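Local coordinates for lipase (Rhizopus chinensis, PDB 6A0W), which hydrolyses lipid esters, probably triacylglycerols, as a fungal class 3 lipase of the alpha/beta-hydrolase fold, at residues A[43-48]-A[71-76]; A[53-58]-A[169-174]; A[93-98]-A[102-107]; A[149-154]-A[186-191]. All coordinates share one frame; numbering follows the deposited sequence.

Contact 1. Residues A[43-48]-A[71-76]; sequences ELTNYA and LKYVPD
Asn46 and Tyr73 carry this contact, the amide of the one lying obliquely against the CD1-CE1 flank of the other's ring. Asn46 CG comes within 3.6 Å of Tyr73 CD1, and the two ends of the amide straddle that same flank: OD1 sits at the edge in the ring plane, 3.7 Å from CD1, while ND2 reaches CE1 at a similar distance. Amide and ring are steeply turned, their planes 70° apart, so the two do not stack. Further along the phenol, Thr45 adds its methyl, with CG2 lying 3.7 Å from Tyr73 OH. That methyl is anti to its own backbone N (the OG1 torsion is -66°), which turns OG1 back along the helix to hydrogen-bond Ile41 O. Helix 38-53 thus meets the last residue of helix 68-73: Tyr73 still has helical angles, and Val74 is the first to leave them as the chain heads for strand 78-85. The ring is sandwiched only loosely. Over one face stands Thr45 O, 4.2 Å above the plane and displaced toward the rim; the opposite face has Lys72 CG over its centre, contributed by the neighbouring residue in the same helix. Ile290 touches both Thr45 and Tyr73. On the solvent side the packing is looser, and Asn46 and Tyr73 stay partly exposed. Inward, by contrast, Tyr47 and Val74 both touch Tyr104 of the central sheet.

Contact 2. Residues A[53-58]-A[169-174]; sequences TAYCRS and TGHSLG
Tyr55 meets His171 through one short hydrogen bond, between Tyr55 OH and His171 ND1 at 2.8 Å, with an angle of 159°; either atom could be the donor. The hydroxyl lies at the edge of the imidazole, near its plane. A water forms a second polar link: it is 2.7 Å from Tyr55 OH and donates a longer bond, 3.2 Å, to His171 O, so the tyrosine oxygen is held to both the side chain and the backbone of one residue.

The aromatic contribution is modest. The rings approach by their borders without stacking, centroids 5.6 Å apart and planes at 71°. His171 CG stands anti to its backbone N (chi1 171°), a setting that carries ND1 toward the phenol. As for van der Waals contacts, Ser172 CB lies 3.8 Å from Tyr55 OH and also sits 3.4 Å above one face of the His171 ring, displaced toward the rim.

Ser172 occupies the sharp turn between strand 165-171 and helix 173-188, and Gly170, Ser172 and Gly174 fit the GxSxG nucleophile elbow of lipases, with a positive phi at the serine. Ser172 OG is hydrogen-bonded to His284 NE2, consistent with a Ser-His-Asp triad completed by Asp231. Tyr55 belongs to a type I turn from Thr53 to Cys56, and Cys56 is disulfide-bonded to Cys295. His171 NE2 is bonded in its turn to His284 O. Held at both nitrogens, the imidazole has its rotation fixed; His171 is then probably a second-shell residue of the presumed triad, and Tyr55 helps to position it from behind.

Contact 3. Residues A[93-98]-A[102-107]; sequences FILRSD and TIYVTF
Phe93 to Ser97 run antiparallel to Thr102 to Thr106 as the two arms of a beta hairpin, their short axes 4.6 Å apart. Three hydrogen-bonded pairs, Phe93-Thr106, Leu95-Tyr104 and Ser97-Thr102, each exchange two backbone bonds; the shortest runs from Tyr104 N to Leu95 O at 2.6 Å. Between them fall the non-hydrogen-bonded pairs Ile94-Val105 and Arg96-Ile103.

On the Phe93 face, Thr106 CB presses over the phenyl ring in a CH-pi contact, 3.6 Å from the centroid. Phe93 CG is wedged between its backbone N and carbonyl carbon (chi1 65°), which lays the ring alongside Thr106, whose OG1 is buried there without a polar partner. The edge of the Tyr104 ring meets Leu95 O and Ser97 CB, while Leu95 CD2 packs 3.8 Å from Tyr104 CD1. The hairpin is part of the central sheet of the lipase, and helix 38-53 packs on this face of it, Tyr47 and Val50 touching Tyr104.

Helix 137-160 covers the other face. There Ile94 CD1 lies 3.7 Å from Val105 CG2, and Ile94 CG2 meets Ile103 CG2 obliquely. Arg96 grips Asp98 side-on, NE to OD1 at 2.9 Å and NH2 to OD2; Lys78 makes a second salt bridge with that carboxylate.

Contact 4. Residues A[149-154]-A[186-191]; sequences DYFPVV and YQREKR
Phe151 and Arg188 form a stacked cation-pi pair joining helix 137-160 to the C-terminal end of helix 173-188, two helices of this alpha/beta-hydrolase. The guanidinium lies nearly flat on the phenyl ring, with planes 21° apart and Arg188 CZ 3.9 Å from the centroid, almost directly above it. NH1 comes closest, 3.5 Å from Phe151 CD1. Phe151 holds its CG anti to the backbone N (chi1 -162°), reaching across to the other helix, while the arginine chain folds at chi3 to bring its flat end over the ring. Arg188 NE also makes a salt bridge to Asp184, one turn back in its own helix, which helps fix how the guanidinium is turned.

Apolar contact is slight: Arg188 CB is 3.8 Å from Phe151 CZ, and the same ring carbon touches Glu189 CB at 4.2 Å.

The ionic part lies within 186-191, just after the helix ends. Arg191 grips the Glu189 carboxylate side-on, NH2 to OE1 at 2.7 Å and NE to OE2, with both oxygens met on the syn side. Gln155 of helix 137-160 donates to Glu189 OE1. On the anti lone pair of Glu189 OE2 sits a further donor, the backbone N of Arg191, at 3.0 Å.

Overall arrangement
From the N terminus, helix 38-53 opens contact 1 and the loop after it opens contact 2. Contact 1 closes first, at 71-76, so the two cross; Tyr47 O also reaches Thr169 OG1. Contact 3 follows, a tight hairpin lying wholly within the long excursion that contact 2 spans; Asp76 OD1 bonds Ser97 OG, joining it to contact 1. Contact 4 opens at 149-154, before 169-174 brings the chain back to complete contact 2, and closes at 186-191, so contacts 2 and 4 cross as well. Val154 packs on Val105, placing helix 137-160 of contact 4 on one face of contact 3's strands; helix 38-53 of contact 1 covers the other. Strand 165-171 pairs beside 102-108.

Contact 1. Residues A[43-48]-A[71-76]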
loop_
_atom_site.group_PDB
_atom_site.type_symbol
_atom_site.label_atom_id
_atom_site.label_comp_id
_atom_site.label_asym_id
_atom_site.label_seq_id
_atom_site.Cartn_x
_atom_site.Cartn_y
_atom_site.Cartn_z
ATOM N N GLU A 43 -5.086 14.207 -0.057
ATOM C CA GLU A 43 -4.290 13.541 0.954
ATOM C C GLU A 43 -3.873 12.155 0.453
ATOM O O GLU A 43 -2.714 11.753 0.604
ATOM C CB GLU A 43 -5.079 13.480 2.263
ATOM C CG GLU A 43 -4.602 12.390 3.191
ATOM C CD GLU A 43 -5.414 12.361 4.452
ATOM O OE1 GLU A 43 -6.406 11.596 4.503
ATOM O OE2 GLU A 43 -5.026 13.098 5.368
ATOM N N LEU A 44 -4.779 11.460 -0.235
ATOM C CA LEU A 44 -4.433 10.165 -0.808
ATOM C C LEU A 44 -3.350 10.347 -1.865
ATOM O O LEU A 44 -2.399 9.561 -1.957
ATOM C CB LEU A 44 -5.644 9.483 -1.433
ATOM C CG LEU A 44 -6.780 9.252 -0.458
ATOM C CD1 LEU A 44 -8.038 8.909 -1.259
ATOM C CD2 LEU A 44 -6.412 8.130 0.522
ATOM N N THR A 45 -3.446 11.448 -2.603
ATOM C CA THR A 45 -2.516 11.726 -3.679
ATOM C C THR A 45 -1.141 11.931 -3.074
ATOM O O THR A 45 -0.125 11.532 -3.661
ATOM C CB THR A 45 -2.952 12.986 -4.494
ATOM O OG1 THR A 45 -4.185 12.706 -5.160
ATOM C CG2 THR A 45 -1.945 13.349 -5.530
ATOM N N ASN A 46 -1.096 12.675 -1.979
ATOM C CA ASN A 46 0.199 13.086 -1.419
ATOM C C ASN A 46 1.017 11.857 -0.904
ATOM O O ASN A 46 2.204 11.700 -1.211
ATOM C CB ASN A 46 -0.015 14.167 -0.364
ATOM C CG ASN A 46 -0.217 15.579 -0.986
ATOM O OD1 ASN A 46 0.406 16.536 -0.546
ATOM N ND2 ASN A 46 -1.024 15.693 -2.060
ATOM N N TYR A 47 0.327 10.930 -0.257
ATOM C CA TYR A 47 0.917 9.684 0.208
ATOM C C TYR A 47 1.168 8.663 -0.907
ATOM O O TYR A 47 2.120 7.873 -0.808
ATOM C CB TYR A 47 0.048 9.108 1.343
ATOM C CG TYR A 47 -0.060 10.050 2.546
ATOM C CD1 TYR A 47 1.032 10.829 2.936
ATOM C CD2 TYR A 47 -1.217 10.137 3.297
ATOM C CE1 TYR A 47 0.958 11.683 4.017
ATOM C CE2 TYR A 47 -1.297 10.974 4.399
ATOM C CZ TYR A 47 -0.190 11.692 4.781
ATOM O OH TYR A 47 -0.275 12.598 5.787
ATOM N N ALA A 48 0.388 8.720 -1.988
ATOM C CA ALA A 48 0.720 8.001 -3.209
ATOM C C ALA A 48 2.013 8.496 -3.830
ATOM O O ALA A 48 2.818 7.723 -4.378
ATOM C CB ALA A 48 -0.407 8.072 -4.226
ATOM N N LEU A 71 10.341 16.279 -3.987
ATOM C CA LEU A 71 10.320 17.703 -3.623
ATOM C C LEU A 71 8.946 18.310 -3.806
ATOM O O LEU A 71 8.535 19.171 -3.057
ATOM C CB LEU A 71 11.367 18.498 -4.404
ATOM C CG LEU A 71 12.839 18.101 -4.208
ATOM C CD1 LEU A 71 13.719 19.061 -4.989
ATOM C CD2 LEU A 71 13.254 18.069 -2.751
ATOM N N LYS A 72 8.173 17.739 -4.705
ATOM C CA LYS A 72 6.790 18.109 -4.823
ATOM C C LYS A 72 5.996 17.783 -3.560
ATOM O O LYS A 72 5.196 18.590 -3.152
ATOM C CB LYS A 72 6.169 17.348 -5.974
ATOM C CG LYS A 72 4.725 17.722 -6.248
ATOM C CD LYS A 72 4.308 17.199 -7.602
ATOM C CE LYS A 72 2.966 17.782 -7.966
ATOM N NZ LYS A 72 2.790 17.610 -9.430
ATOM N N TYR A 73 6.067 16.552 -3.045
ATOM C CA TYR A 73 5.159 16.169 -1.950
ATOM C C TYR A 73 5.762 16.352 -0.540
ATOM O O TYR A 73 5.047 16.574 0.422
ATOM C CB TYR A 73 4.580 14.761 -2.166
ATOM C CG TYR A 73 3.704 14.660 -3.404
ATOM C CD1 TYR A 73 2.432 15.260 -3.431
ATOM C CD2 TYR A 73 4.165 14.039 -4.582
ATOM C CE1 TYR A 73 1.646 15.227 -4.570
ATOM C CE2 TYR A 73 3.382 14.015 -5.734
ATOM C CZ TYR A 73 2.139 14.628 -5.725
ATOM O OH TYR A 73 1.337 14.606 -6.837
ATOM N N VAL A 74 7.073 16.278 -0.408
ATOM C CA VAL A 74 7.712 16.527 0.880
ATOM C C VAL A 74 8.953 17.392 0.688
ATOM O O VAL A 74 10.089 16.894 0.765
ATOM C CB VAL A 74 8.138 15.239 1.599
ATOM C CG1 VAL A 74 8.357 15.567 3.068
ATOM C CG2 VAL A 74 7.099 14.138 1.437
ATOM N N PRO A 75 8.731 18.686 0.391
ATOM C CA PRO A 75 9.846 19.542 -0.001
ATOM C C PRO A 75 10.901 19.655 1.083
ATOM O O PRO A 75 12.066 19.752 0.768
ATOM C CB PRO A 75 9.190 20.903 -0.278
ATOM C CG PRO A 75 7.725 20.737 -0.018
ATOM C CD PRO A 75 7.436 19.261 -0.008
ATOM N N ASP A 76 10.516 19.613 2.352
ATOM C CA ASP A 76 11.493 19.729 3.428
ATOM C C ASP A 76 11.911 18.354 3.956
ATOM O O ASP A 76 12.568 18.255 4.997
ATOM C CB ASP A 76 10.919 20.583 4.562
ATOM C CG ASP A 76 10.009 19.787 5.502
ATOM O OD1 ASP A 76 9.292 18.846 5.054
ATOM O OD2 ASP A 76 9.988 20.130 6.696
#

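Contact 2. Residues A[53-58]-A[169-174]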
loop_
_atom_site.group_PDB
_atom_site.type_symbol
_atom_site.label_atom_id
_atom_site.label_comp_id
_atom_site.label_asym_id
_atom_site.label_seq_id
_atom_site.Cartn_x
_atom_site.Cartn_y
_atom_site.Cartn_z
ATOM N N THR A 53 8.187 7.521 -4.661
ATOM C CA THR A 53 9.597 7.857 -4.566
ATOM C C THR A 53 10.446 6.621 -4.239
ATOM O O THR A 53 11.644 6.620 -4.470
ATOM C CB THR A 53 9.879 8.908 -3.482
ATOM O OG1 THR A 53 9.504 8.400 -2.193
ATOM C CG2 THR A 53 9.123 10.200 -3.789
ATOM N N ALA A 54 9.825 5.551 -3.762
ATOM C CA ALA A 54 10.610 4.412 -3.348
ATOM C C ALA A 54 11.243 3.718 -4.537
ATOM O O ALA A 54 12.170 2.913 -4.369
ATOM C CB ALA A 54 9.755 3.437 -2.582
ATOM N N TYR A 55 10.677 3.947 -5.726
ATOM C CA TYR A 55 11.198 3.323 -6.934
ATOM C C TYR A 55 12.307 4.134 -7.545
ATOM O O TYR A 55 12.849 3.734 -8.570
ATOM C CB TYR A 55 10.093 3.098 -7.947
ATOM C CG TYR A 55 9.029 2.151 -7.508
ATOM C CD1 TYR A 55 9.175 0.777 -7.701
ATOM C CD2 TYR A 55 7.841 2.604 -6.961
ATOM C CE1 TYR A 55 8.209 -0.127 -7.295
ATOM C CE2 TYR A 55 6.820 1.699 -6.633
ATOM C CZ TYR A 55 7.016 0.346 -6.783
ATOM O OH TYR A 55 6.061 -0.540 -6.363
ATOM N N CYS A 56 12.596 5.305 -6.986
ATOM C CA CYS A 56 13.709 6.100 -7.455
ATOM C C CYS A 56 15.057 5.592 -6.879
ATOM O O CYS A 56 15.278 5.628 -5.669
ATOM C CB CYS A 56 13.490 7.566 -7.063
ATOM S SG CYS A 56 11.943 8.313 -7.633
ATOM N N ARG A 57 16.007 5.271 -7.756
ATOM C CA ARG A 57 17.302 4.771 -7.323
ATOM C C ARG A 57 18.069 5.856 -6.584
ATOM O O ARG A 57 18.921 5.549 -5.759
ATOM C CB ARG A 57 18.161 4.275 -8.488
ATOM C CG ARG A 57 17.531 3.299 -9.474
ATOM C CD ARG A 57 17.332 1.895 -8.946
ATOM N NE ARG A 57 18.522 1.230 -8.419
ATOM C CZ ARG A 57 18.462 0.133 -7.662
ATOM N NH1 ARG A 57 17.284 -0.439 -7.396
ATOM N NH2 ARG A 57 19.566 -0.383 -7.124
ATOM N N SER A 58 17.848 7.114 -6.945
ATOM C CA SER A 58 18.444 8.216 -6.189
ATOM C C SER A 58 18.017 8.203 -4.714
ATOM O O SER A 58 18.741 8.717 -3.870
ATOM C CB SER A 58 18.084 9.568 -6.795
ATOM O OG SER A 58 16.672 9.735 -6.856
ATOM N N THR A 169 3.476 4.018 4.162
ATOM C CA THR A 169 2.918 4.023 2.804
ATOM C C THR A 169 3.681 3.110 1.845
ATOM O O THR A 169 4.857 2.826 2.047
ATOM C CB THR A 169 2.781 5.476 2.242
ATOM O OG1 THR A 169 2.066 5.437 1.004
ATOM C CG2 THR A 169 4.136 6.108 1.986
ATOM N N GLY A 170 2.953 2.489 0.922
ATOM C CA GLY A 170 3.566 1.726 -0.144
ATOM C C GLY A 170 2.628 1.469 -1.300
ATOM O O GLY A 170 1.404 1.430 -1.108
ATOM N N HIS A 171 3.235 1.242 -2.466
ATOM C CA HIS A 171 2.566 0.788 -3.694
ATOM C C HIS A 171 2.770 -0.701 -3.814
ATOM O O HIS A 171 3.820 -1.222 -3.415
ATOM C CB HIS A 171 3.161 1.548 -4.897
ATOM C CG HIS A 171 2.718 1.042 -6.233
ATOM N ND1 HIS A 171 3.592 0.463 -7.126
ATOM C CD2 HIS A 171 1.525 1.124 -6.873
ATOM C CE1 HIS A 171 2.941 0.172 -8.240
ATOM N NE2 HIS A 171 1.667 0.488 -8.080
ATOM N N SER A 172 1.777 -1.411 -4.333
ATOM C CA SER A 172 2.026 -2.762 -4.808
ATOM C C SER A 172 2.518 -3.638 -3.641
ATOM O O SER A 172 1.974 -3.544 -2.540
ATOM C CB SER A 172 3.045 -2.747 -5.956
ATOM O OG SER A 172 3.114 -3.997 -6.650
ATOM N N LEU A 173 3.484 -4.526 -3.873
ATOM C CA LEU A 173 3.991 -5.394 -2.782
ATOM C C LEU A 173 4.501 -4.540 -1.642
ATOM O O LEU A 173 4.502 -4.954 -0.491
ATOM C CB LEU A 173 5.059 -6.378 -3.282
ATOM C CG LEU A 173 4.531 -7.709 -3.775
ATOM C CD1 LEU A 173 3.537 -7.560 -4.927
ATOM C CD2 LEU A 173 5.711 -8.605 -4.151
ATOM N N GLY A 174 4.867 -3.308 -1.938
ATOM C CA GLY A 174 5.262 -2.386 -0.885
ATOM C C GLY A 174 4.121 -2.039 0.055
ATOM O O GLY A 174 4.341 -1.674 1.228
HETATM O O HOH W 1 6.325 -2.659 -4.776
#

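Contact 3. Residues A[93-98]-A[102-107]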
loop_
_atom_site.group_PDB
_atom_site.type_symbol
_atom_site.label_atom_id
_atom_site.label_comp_id
_atom_site.label_asym_id
_atom_site.label_seq_id
_atom_site.Cartn_x
_atom_site.Cartn_y
_atom_site.Cartn_z
ATOM N N PHE A 93 12.502 3.190 3.133
ATOM C CA PHE A 93 13.141 4.294 3.775
ATOM C C PHE A 93 12.298 4.850 4.907
ATOM O O PHE A 93 11.096 4.622 4.965
ATOM C CB PHE A 93 13.484 5.393 2.763
ATOM C CG PHE A 93 12.297 6.052 2.107
ATOM C CD1 PHE A 93 11.680 7.144 2.705
ATOM C CD2 PHE A 93 11.984 5.774 0.788
ATOM C CE1 PHE A 93 10.626 7.786 2.075
ATOM C CE2 PHE A 93 10.951 6.436 0.131
ATOM C CZ PHE A 93 10.286 7.466 0.771
ATOM N N ILE A 94 12.947 5.664 5.742
ATOM C CA ILE A 94 12.300 6.440 6.753
ATOM C C ILE A 94 12.697 7.857 6.387
ATOM O O ILE A 94 13.878 8.146 6.196
ATOM C CB ILE A 94 12.900 6.172 8.159
ATOM C CG1 ILE A 94 12.829 4.692 8.547
ATOM C CG2 ILE A 94 12.279 7.093 9.187
ATOM C CD1 ILE A 94 11.475 4.112 8.386
ATOM N N LEU A 95 11.732 8.750 6.490
ATOM C CA LEU A 95 11.876 10.139 6.125
ATOM C C LEU A 95 11.116 10.967 7.155
ATOM O O LEU A 95 10.018 10.611 7.579
ATOM C CB LEU A 95 11.258 10.357 4.740
ATOM C CG LEU A 95 11.267 11.781 4.183
ATOM C CD1 LEU A 95 12.582 11.973 3.437
ATOM C CD2 LEU A 95 10.081 11.926 3.229
ATOM N N ARG A 96 11.672 12.116 7.514
ATOM C CA ARG A 96 10.992 13.019 8.405
ATOM C C ARG A 96 10.759 14.369 7.718
ATOM O O ARG A 96 11.671 14.931 7.078
ATOM C CB ARG A 96 11.806 13.214 9.687
ATOM C CG ARG A 96 11.005 13.914 10.766
ATOM C CD ARG A 96 11.805 14.138 12.052
ATOM N NE ARG A 96 12.627 15.317 11.917
ATOM C CZ ARG A 96 13.930 15.334 11.632
ATOM N NH1 ARG A 96 14.674 14.242 11.692
ATOM N NH2 ARG A 96 14.496 16.498 11.350
ATOM N N SER A 97 9.542 14.875 7.898
ATOM C CA SER A 97 9.166 16.242 7.570
ATOM C C SER A 97 8.833 16.967 8.871
ATOM O O SER A 97 7.799 16.700 9.508
ATOM C CB SER A 97 7.909 16.232 6.659
ATOM O OG SER A 97 7.427 17.557 6.412
ATOM N N ASP A 98 9.579 18.006 9.165
ATOM C CA ASP A 98 9.285 18.809 10.311
ATOM C C ASP A 98 8.114 19.695 9.994
ATOM O O ASP A 98 7.277 19.909 10.809
ATOM C CB ASP A 98 10.484 19.620 10.732
ATOM C CG ASP A 98 11.556 18.766 11.298
ATOM O OD1 ASP A 98 11.249 17.858 12.040
ATOM O OD2 ASP A 98 12.700 18.983 10.979
ATOM N N THR A 102 5.599 14.809 10.430
ATOM C CA THR A 102 5.305 13.417 10.044
ATOM C C THR A 102 6.593 12.604 9.938
ATOM O O THR A 102 7.594 13.140 9.478
ATOM C CB THR A 102 4.585 13.383 8.684
ATOM O OG1 THR A 102 3.352 14.085 8.726
ATOM C CG2 THR A 102 4.315 11.994 8.157
ATOM N N ILE A 103 6.554 11.386 10.413
ATOM C CA ILE A 103 7.655 10.422 10.188
ATOM C C ILE A 103 7.113 9.441 9.152
ATOM O O ILE A 103 6.110 8.797 9.428
ATOM C CB ILE A 103 8.065 9.700 11.478
ATOM C CG1 ILE A 103 8.581 10.675 12.536
ATOM C CG2 ILE A 103 9.072 8.621 11.161
ATOM C CD1 ILE A 103 8.461 10.173 13.936
ATOM N N TYR A 104 7.731 9.358 8.008
ATOM C CA TYR A 104 7.236 8.463 6.944
ATOM C C TYR A 104 8.029 7.160 6.937
ATOM O O TYR A 104 9.226 7.193 7.043
ATOM C CB TYR A 104 7.425 9.105 5.572
ATOM C CG TYR A 104 6.639 10.358 5.292
ATOM C CD1 TYR A 104 7.147 11.603 5.588
ATOM C CD2 TYR A 104 5.399 10.293 4.694
ATOM C CE1 TYR A 104 6.438 12.750 5.305
ATOM C CE2 TYR A 104 4.670 11.428 4.412
ATOM C CZ TYR A 104 5.199 12.663 4.711
ATOM O OH TYR A 104 4.478 13.780 4.437
ATOM N N VAL A 105 7.328 6.069 6.842
ATOM C CA VAL A 105 7.929 4.729 6.674
ATOM C C VAL A 105 7.430 4.286 5.304
ATOM O O VAL A 105 6.249 4.112 5.179
ATOM C CB VAL A 105 7.512 3.752 7.783
ATOM C CG1 VAL A 105 8.181 2.415 7.589
ATOM C CG2 VAL A 105 7.828 4.306 9.157
ATOM N N THR A 106 8.293 4.149 4.334
ATOM C CA THR A 106 7.854 3.824 2.957
ATOM C C THR A 106 8.501 2.530 2.461
ATOM O O THR A 106 9.684 2.368 2.678
ATOM C CB THR A 106 8.191 4.990 2.017
ATOM O OG1 THR A 106 7.664 6.201 2.538
ATOM C CG2 THR A 106 7.689 4.776 0.613
ATOM N N PHE A 107 7.753 1.690 1.772
ATOM C CA PHE A 107 8.302 0.423 1.241
ATOM C C PHE A 107 7.928 0.203 -0.226
ATOM O O PHE A 107 6.984 0.774 -0.741
ATOM C CB PHE A 107 7.724 -0.784 1.976
ATOM C CG PHE A 107 7.924 -0.810 3.465
ATOM C CD1 PHE A 107 7.008 -0.218 4.315
ATOM C CD2 PHE A 107 9.017 -1.440 4.019
ATOM C CE1 PHE A 107 7.182 -0.256 5.685
ATOM C CE2 PHE A 107 9.192 -1.472 5.388
ATOM C CZ PHE A 107 8.272 -0.885 6.215
#

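Contact 4. Residues A[149-154]-A[186-191]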
loop_
_atom_site.group_PDB
_atom_site.type_symbol
_atom_site.label_atom_id
_atom_site.label_comp_id
_atom_site.label_asym_id
_atom_site.label_seq_id
_atom_site.Cartn_x
_atom_site.Cartn_y
_atom_site.Cartn_z
ATOM N N ASP A 149 15.879 -3.408 10.037
ATOM C CA ASP A 149 16.444 -2.170 9.518
ATOM C C ASP A 149 15.613 -0.970 9.957
ATOM O O ASP A 149 16.151 0.114 10.158
ATOM C CB ASP A 149 16.490 -2.224 7.975
ATOM C CG ASP A 149 17.255 -3.415 7.458
ATOM O OD1 ASP A 149 18.258 -3.731 8.127
ATOM O OD2 ASP A 149 16.868 -4.005 6.410
ATOM N N TYR A 150 14.287 -1.064 9.882
ATOM C CA TYR A 150 13.497 0.174 10.051
ATOM C C TYR A 150 12.938 0.437 11.463
ATOM O O TYR A 150 12.754 1.590 11.822
ATOM C CB TYR A 150 12.364 0.273 8.998
ATOM C CG TYR A 150 11.074 -0.282 9.468
ATOM C CD1 TYR A 150 10.183 0.502 10.166
ATOM C CD2 TYR A 150 10.772 -1.605 9.298
ATOM C CE1 TYR A 150 9.034 -0.035 10.693
ATOM C CE2 TYR A 150 9.604 -2.137 9.807
ATOM C CZ TYR A 150 8.745 -1.352 10.516
ATOM O OH TYR A 150 7.589 -1.905 11.081
ATOM N N PHE A 151 12.537 -0.617 12.172
ATOM C CA PHE A 151 11.834 -0.485 13.438
ATOM C C PHE A 151 12.584 0.366 14.464
ATOM O O PHE A 151 12.002 1.320 14.998
ATOM C CB PHE A 151 11.514 -1.867 14.005
ATOM C CG PHE A 151 10.441 -1.848 15.067
ATOM C CD1 PHE A 151 9.113 -1.930 14.720
ATOM C CD2 PHE A 151 10.767 -1.695 16.402
ATOM C CE1 PHE A 151 8.125 -1.790 15.656
ATOM C CE2 PHE A 151 9.781 -1.561 17.361
ATOM C CZ PHE A 151 8.459 -1.621 16.985
ATOM N N PRO A 152 13.904 0.122 14.662
ATOM C CA PRO A 152 14.633 0.932 15.679
ATOM C C PRO A 152 14.665 2.386 15.309
ATOM O O PRO A 152 14.654 3.246 16.174
ATOM C CB PRO A 152 16.068 0.384 15.656
ATOM C CG PRO A 152 16.033 -0.817 14.743
ATOM C CD PRO A 152 14.645 -1.101 14.294
ATOM N N VAL A 153 14.760 2.651 14.010
ATOM C CA VAL A 153 14.824 4.014 13.513
ATOM C C VAL A 153 13.501 4.749 13.723
ATOM O O VAL A 153 13.517 5.907 14.124
ATOM C CB VAL A 153 15.182 4.033 12.014
ATOM C CG1 VAL A 153 15.329 5.466 11.530
ATOM C CG2 VAL A 153 16.484 3.262 11.792
ATOM N N VAL A 154 12.360 4.071 13.570
ATOM C CA VAL A 154 11.069 4.779 13.838
ATOM C C VAL A 154 10.941 5.129 15.350
ATOM O O VAL A 154 10.589 6.272 15.745
ATOM C CB VAL A 154 9.867 3.910 13.413
ATOM C CG1 VAL A 154 8.567 4.538 13.877
ATOM C CG2 VAL A 154 9.857 3.737 11.909
ATOM N N TYR A 186 1.882 -0.979 15.782
ATOM C CA TYR A 186 0.792 -0.989 16.751
ATOM C C TYR A 186 1.109 -1.988 17.892
ATOM O O TYR A 186 0.755 -1.739 19.042
ATOM C CB TYR A 186 -0.539 -1.336 16.075
ATOM C CG TYR A 186 -1.707 -1.611 17.016
ATOM C CD1 TYR A 186 -2.395 -0.582 17.655
ATOM C CD2 TYR A 186 -2.172 -2.899 17.176
ATOM C CE1 TYR A 186 -3.455 -0.853 18.532
ATOM C CE2 TYR A 186 -3.254 -3.187 18.001
ATOM C CZ TYR A 186 -3.889 -2.172 18.650
ATOM O OH TYR A 186 -4.932 -2.566 19.426
ATOM N N GLN A 187 1.623 -3.161 17.535
ATOM C CA GLN A 187 1.834 -4.229 18.517
ATOM C C GLN A 187 2.965 -3.865 19.457
ATOM O O GLN A 187 2.799 -3.984 20.640
ATOM C CB GLN A 187 2.084 -5.574 17.853
ATOM C CG GLN A 187 0.868 -6.184 17.177
ATOM C CD GLN A 187 1.202 -6.984 15.947
ATOM O OE1 GLN A 187 2.371 -7.225 15.671
ATOM N NE2 GLN A 187 0.173 -7.453 15.211
ATOM N N ARG A 188 4.034 -3.240 18.980
ATOM C CA ARG A 188 5.256 -3.189 19.759
ATOM C C ARG A 188 5.739 -1.827 20.076
ATOM O O ARG A 188 6.662 -1.674 20.863
ATOM C CB ARG A 188 6.339 -3.955 19.037
ATOM C CG ARG A 188 6.011 -5.425 18.892
ATOM C CD ARG A 188 7.256 -6.228 18.522
ATOM N NE ARG A 188 7.779 -5.881 17.201
ATOM C CZ ARG A 188 9.017 -5.488 16.959
ATOM N NH1 ARG A 188 9.391 -5.245 15.708
ATOM N NH2 ARG A 188 9.922 -5.487 17.944
ATOM N N GLU A 189 5.126 -0.804 19.494
ATOM C CA GLU A 189 5.521 0.554 19.830
ATOM C C GLU A 189 4.322 1.210 20.487
ATOM O O GLU A 189 3.362 1.621 19.833
ATOM C CB GLU A 189 5.945 1.287 18.563
ATOM C CG GLU A 189 6.071 2.780 18.675
ATOM C CD GLU A 189 7.013 3.212 19.793
ATOM O OE1 GLU A 189 8.219 3.393 19.513
ATOM O OE2 GLU A 189 6.522 3.478 20.913
ATOM N N LYS A 190 4.365 1.276 21.807
ATOM C CA LYS A 190 3.163 1.598 22.567
ATOM C C LYS A 190 2.864 3.089 22.475
ATOM O O LYS A 190 1.783 3.505 22.813
ATOM C CB LYS A 190 3.307 1.172 24.032
ATOM C CG LYS A 190 4.540 1.784 24.695
ATOM C CD LYS A 190 4.292 2.334 26.094
ATOM C CE LYS A 190 5.360 3.350 26.472
ATOM N NZ LYS A 190 6.628 2.667 26.853
ATOM N N ARG A 191 3.824 3.922 22.090
ATOM C CA ARG A 191 3.513 5.313 21.867
ATOM C C ARG A 191 2.621 5.591 20.637
ATOM O O ARG A 191 2.168 6.720 20.446
ATOM C CB ARG A 191 4.798 6.098 21.772
ATOM C CG ARG A 191 5.599 6.028 23.082
ATOM C CD ARG A 191 6.972 6.637 22.870
ATOM N NE ARG A 191 7.775 5.846 21.934
ATOM C CZ ARG A 191 9.020 6.136 21.579
ATOM N NH1 ARG A 191 9.595 7.251 22.018
ATOM N NH2 ARG A 191 9.638 5.367 20.689
#